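Local coordinates for protein serine proteinase inhibitor 1 (Myxoma virus, PDB 6BJ5) that inhibits serine proteases as a poxviral serpin and is important in virulence, at residues D31-F35 with V253-L259. Residues are numbered along the deposited sequence; the frame is centred on the assembly and turned at random.
Sequences DNVVF and VESVLDL. With NAG (2-acetamido-2-deoxy-beta-D-glucopyranose), chain G.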
ATOM      1  N   ASP A  31     -10.085  10.833   8.438  1.00 48.30           N
ATOM      2  CA  ASP A  31     -10.038   9.402   8.675  1.00 45.35           C
ATOM      3  C   ASP A  31      -8.591   8.923   8.675  1.00 43.74           C
ATOM      4  O   ASP A  31      -7.652   9.669   8.370  1.00 52.99           O
ATOM      5  CB  ASP A  31     -10.870   8.681   7.608  1.00 48.32           C
ATOM      6  CG  ASP A  31     -11.235   7.275   7.987  1.00 53.73           C
ATOM      7  OD1 ASP A  31     -10.841   6.837   9.084  1.00 53.13           O
ATOM      8  OD2 ASP A  31     -11.943   6.618   7.190  1.00 57.48           O
ATOM      9  N   ASN A  32      -8.425   7.656   9.020  1.00 25.45           N
ATOM     10  CA  ASN A  32      -7.136   6.992   8.960  1.00 16.10           C
ATOM     11  C   ASN A  32      -7.114   6.142   7.687  1.00 31.52           C
ATOM     12  O   ASN A  32      -8.008   5.315   7.465  1.00 28.95           O
ATOM     13  CB  ASN A  32      -6.925   6.121  10.190  1.00  4.88           C
ATOM     14  CG  ASN A  32      -6.829   6.916  11.490  1.00 20.38           C
ATOM     15  OD1 ASN A  32      -7.107   6.380  12.544  1.00 30.44           O
ATOM     16  ND2 ASN A  32      -6.472   8.180  11.416  1.00 23.13           N
ATOM     17  N   VAL A  33      -6.122   6.363   6.838  1.00 33.33           N
ATOM     18  CA  VAL A  33      -6.025   5.648   5.577  1.00 27.87           C
ATOM     19  C   VAL A  33      -4.667   4.973   5.505  1.00 33.98           C
ATOM     20  O   VAL A  33      -3.648   5.589   5.835  1.00 26.91           O
ATOM     21  CB  VAL A  33      -6.218   6.595   4.383  1.00 28.46           C
ATOM     22  CG1 VAL A  33      -6.108   5.828   3.069  1.00 34.12           C
ATOM     23  CG2 VAL A  33      -7.541   7.320   4.499  1.00 25.15           C
ATOM     24  N   VAL A  34      -4.660   3.712   5.086  1.00 29.06           N
ATOM     25  CA  VAL A  34      -3.443   2.955   4.833  1.00 20.35           C
ATOM     26  C   VAL A  34      -3.475   2.458   3.393  1.00 21.95           C
ATOM     27  O   VAL A  34      -4.536   2.198   2.814  1.00 23.01           O
ATOM     28  CB  VAL A  34      -3.276   1.793   5.830  1.00 22.89           C
ATOM     29  CG1 VAL A  34      -3.210   2.340   7.241  1.00 26.24           C
ATOM     30  CG2 VAL A  34      -4.428   0.826   5.701  1.00 30.08           C
ATOM     31  N   PHE A  35      -2.298   2.319   2.807  1.00 24.08           N
ATOM     32  CA  PHE A  35      -2.219   2.127   1.368  1.00 23.80           C
ATOM     33  C   PHE A  35      -0.936   1.369   1.042  1.00 26.79           C
ATOM     34  O   PHE A  35       0.041   1.412   1.798  1.00 17.78           O
ATOM     35  CB  PHE A  35      -2.251   3.500   0.685  1.00 16.94           C
ATOM     36  CG  PHE A  35      -2.107   3.467  -0.788  1.00 19.24           C
ATOM     37  CD1 PHE A  35      -2.997   2.772  -1.582  1.00 25.23           C
ATOM     38  CD2 PHE A  35      -1.043   4.125  -1.386  1.00 10.48           C
ATOM     39  CE1 PHE A  35      -2.857   2.768  -2.969  1.00 15.27           C
ATOM     40  CE2 PHE A  35      -0.886   4.117  -2.728  1.00 17.75           C
ATOM     41  CZ  PHE A  35      -1.808   3.430  -3.537  1.00 25.65           C
ATOM     42  N   VAL A 253      -5.195  -0.095  11.544  1.00 26.48           N
ATOM     43  CA  VAL A 253      -6.044   0.554  10.548  1.00 22.68           C
ATOM     44  C   VAL A 253      -6.285  -0.404   9.389  1.00 27.23           C
ATOM     45  O   VAL A 253      -5.364  -1.094   8.928  1.00 26.71           O
ATOM     46  CB  VAL A 253      -5.429   1.876  10.040  1.00 24.66           C
ATOM     47  CG1 VAL A 253      -6.276   2.475   8.936  1.00 27.52           C
ATOM     48  CG2 VAL A 253      -5.323   2.853  11.178  1.00 22.45           C
ATOM     49  N   GLU A 254      -7.534  -0.455   8.934  1.00 24.85           N
ATOM     50  CA  GLU A 254      -7.904  -1.181   7.735  1.00 26.73           C
ATOM     51  C   GLU A 254      -8.642  -0.230   6.806  1.00 22.74           C
ATOM     52  O   GLU A 254      -9.516   0.530   7.238  1.00 23.88           O
ATOM     53  CB  GLU A 254      -8.789  -2.402   8.041  1.00 41.76           C
ATOM     54  CG  GLU A 254      -9.095  -3.256   6.798  1.00 57.31           C
ATOM     55  CD  GLU A 254      -9.971  -4.469   7.085  1.00 68.07           C
ATOM     56  OE1 GLU A 254      -9.415  -5.524   7.457  1.00 71.12           O
ATOM     57  OE2 GLU A 254     -11.210  -4.374   6.927  1.00 72.71           O
ATOM     58  N   SER A 255      -8.282  -0.288   5.529  1.00 16.64           N
ATOM     59  CA  SER A 255      -8.778   0.628   4.511  1.00 18.44           C
ATOM     60  C   SER A 255      -9.169  -0.184   3.294  1.00 24.13           C
ATOM     61  O   SER A 255      -8.401  -1.043   2.852  1.00 31.86           O
ATOM     62  CB  SER A 255      -7.720   1.677   4.138  1.00  9.71           C
ATOM     63  OG  SER A 255      -7.557   2.638   5.160  1.00 27.22           O
ATOM     64  N   VAL A 256     -10.357   0.086   2.755  1.00 27.38           N
ATOM     65  CA  VAL A 256     -10.831  -0.536   1.521  1.00 24.82           C
ATOM     66  C   VAL A 256     -11.010   0.575   0.505  1.00 32.67           C
ATOM     67  O   VAL A 256     -11.952   1.373   0.610  1.00 35.49           O
ATOM     68  CB  VAL A 256     -12.137  -1.295   1.731  1.00 31.87           C
ATOM     69  CG1 VAL A 256     -12.660  -1.773   0.393  1.00 34.85           C
ATOM     70  CG2 VAL A 256     -11.905  -2.458   2.694  1.00 39.44           C
ATOM     71  N   LEU A 257     -10.142   0.603  -0.504  1.00 36.72           N
ATOM     72  CA  LEU A 257      -9.987   1.752  -1.387  1.00 25.41           C
ATOM     73  C   LEU A 257     -10.369   1.377  -2.802  1.00 24.23           C
ATOM     74  O   LEU A 257     -10.013   0.295  -3.283  1.00 19.15           O
ATOM     75  CB  LEU A 257      -8.545   2.260  -1.387  1.00 19.73           C
ATOM     76  CG  LEU A 257      -7.935   2.612  -0.026  1.00 25.23           C
ATOM     77  CD1 LEU A 257      -6.481   3.025  -0.152  1.00 15.68           C
ATOM     78  CD2 LEU A 257      -8.754   3.687   0.658  1.00 12.70           C
ATOM     79  N   ASP A 258     -11.109   2.276  -3.453  1.00 33.74           N
ATOM     80  CA  ASP A 258     -11.438   2.169  -4.870  1.00 37.14           C
ATOM     81  C   ASP A 258     -10.520   3.105  -5.640  1.00 30.89           C
ATOM     82  O   ASP A 258     -10.620   4.331  -5.500  1.00 28.87           O
ATOM     83  CB  ASP A 258     -12.894   2.533  -5.138  1.00 47.45           C
ATOM     84  CG  ASP A 258     -13.307   2.267  -6.574  1.00 52.38           C
ATOM     85  OD1 ASP A 258     -12.430   2.166  -7.461  1.00 50.75           O
ATOM     86  OD2 ASP A 258     -14.530   2.193  -6.814  1.00 59.10           O
ATOM     87  N   LEU A 259      -9.664   2.535  -6.477  1.00 24.46           N
ATOM     88  CA  LEU A 259      -8.606   3.310  -7.104  1.00 29.92           C
ATOM     89  C   LEU A 259      -8.877   3.672  -8.556  1.00 34.31           C
ATOM     90  O   LEU A 259      -8.012   4.285  -9.188  1.00 32.82           O
ATOM     91  CB  LEU A 259      -7.287   2.537  -7.009  1.00 14.47           C
ATOM     92  CG  LEU A 259      -6.948   2.005  -5.624  1.00 12.00           C
ATOM     93  CD1 LEU A 259      -5.710   1.143  -5.771  1.00 24.01           C
ATOM     94  CD2 LEU A 259      -6.648   3.161  -4.677  1.00 13.16           C
TER
HETATM   95  C1  NAG G   1     -12.883  11.326   4.842  1.00 74.83           C
HETATM   96  C2  NAG G   1     -13.553  10.563   3.703  1.00 74.17           C
HETATM   97  C3  NAG G   1     -14.905  10.002   4.123  1.00 83.10           C
HETATM   98  C4  NAG G   1     -14.766   9.229   5.424  1.00 81.56           C
HETATM   99  C5  NAG G   1     -14.107  10.100   6.484  1.00 69.83           C
HETATM  100  C6  NAG G   1     -13.947   9.337   7.793  1.00 57.43           C
HETATM  101  C7  NAG G   1     -14.500  11.134   1.532  1.00 71.97           C
HETATM  102  C8  NAG G   1     -15.111  12.304   0.820  1.00 67.59           C
HETATM  103  N2  NAG G   1     -13.698  11.435   2.551  1.00 71.08           N
HETATM  104  O3  NAG G   1     -15.404   9.128   3.104  1.00 91.13           O
HETATM  105  O4  NAG G   1     -16.059   8.818   5.879  1.00 87.73           O
HETATM  106  O5  NAG G   1     -12.824  10.537   6.031  1.00 70.74           O
HETATM  107  O6  NAG G   1     -15.213   8.799   8.190  1.00 44.49           O
HETATM  108  O7  NAG G   1     -14.724   9.982   1.200  1.00 77.59           O
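Val34 and Ser255 meet where a short strand near the N-terminus lies across the large beta-sheet of the serpin fold. Strand 33-35 passes over strand 253-258 at 71°, too steep for the two to pair as neighbours in one sheet, so side chains fill the gap. The tight part is here. Val34 N donates to Ser255 OG over 3.1 Å, nearly straight at 162°, the one hydrogen bond between the two segments; it ties a backbone amide of the crossing strand to the sheet face. Val34 straddles this point: CG2 rests on the serine CB and OG, while CG1 presses on Val253 CG1 at 3.5 Å, and the side chain also reaches Ile299 on the adjoining sheet strand. Further along, the Phe35 ring crosses Leu257 at about a right angle, with CD1 3.8 Å from Leu257 CD1. CG of Phe35 stands anti to its own N, which swings the ring over to Leu259, where CE1 meets CD2. Phe23 and Leu40, from helices 23-26 and 37-49, close over this apolar end.

Packing thins toward Asp31. Asn32 lays its CB on the two methyls of Val253, and its backbone O touches Val253 CG1. On the outward side of strand 253-258, Glu254 and Val256 turn away from strand 33-35 and are exposed. Strand 33-35 also pairs antiparallel with a strand of the neighbouring subunit. On the glycan side, Asp31 CB lies 3.1 Å from the N-acetylglucosamine O5, and Asp31 OD1 accepts Asn32 N at 2.6 Å, from 43° above the carboxylate plane.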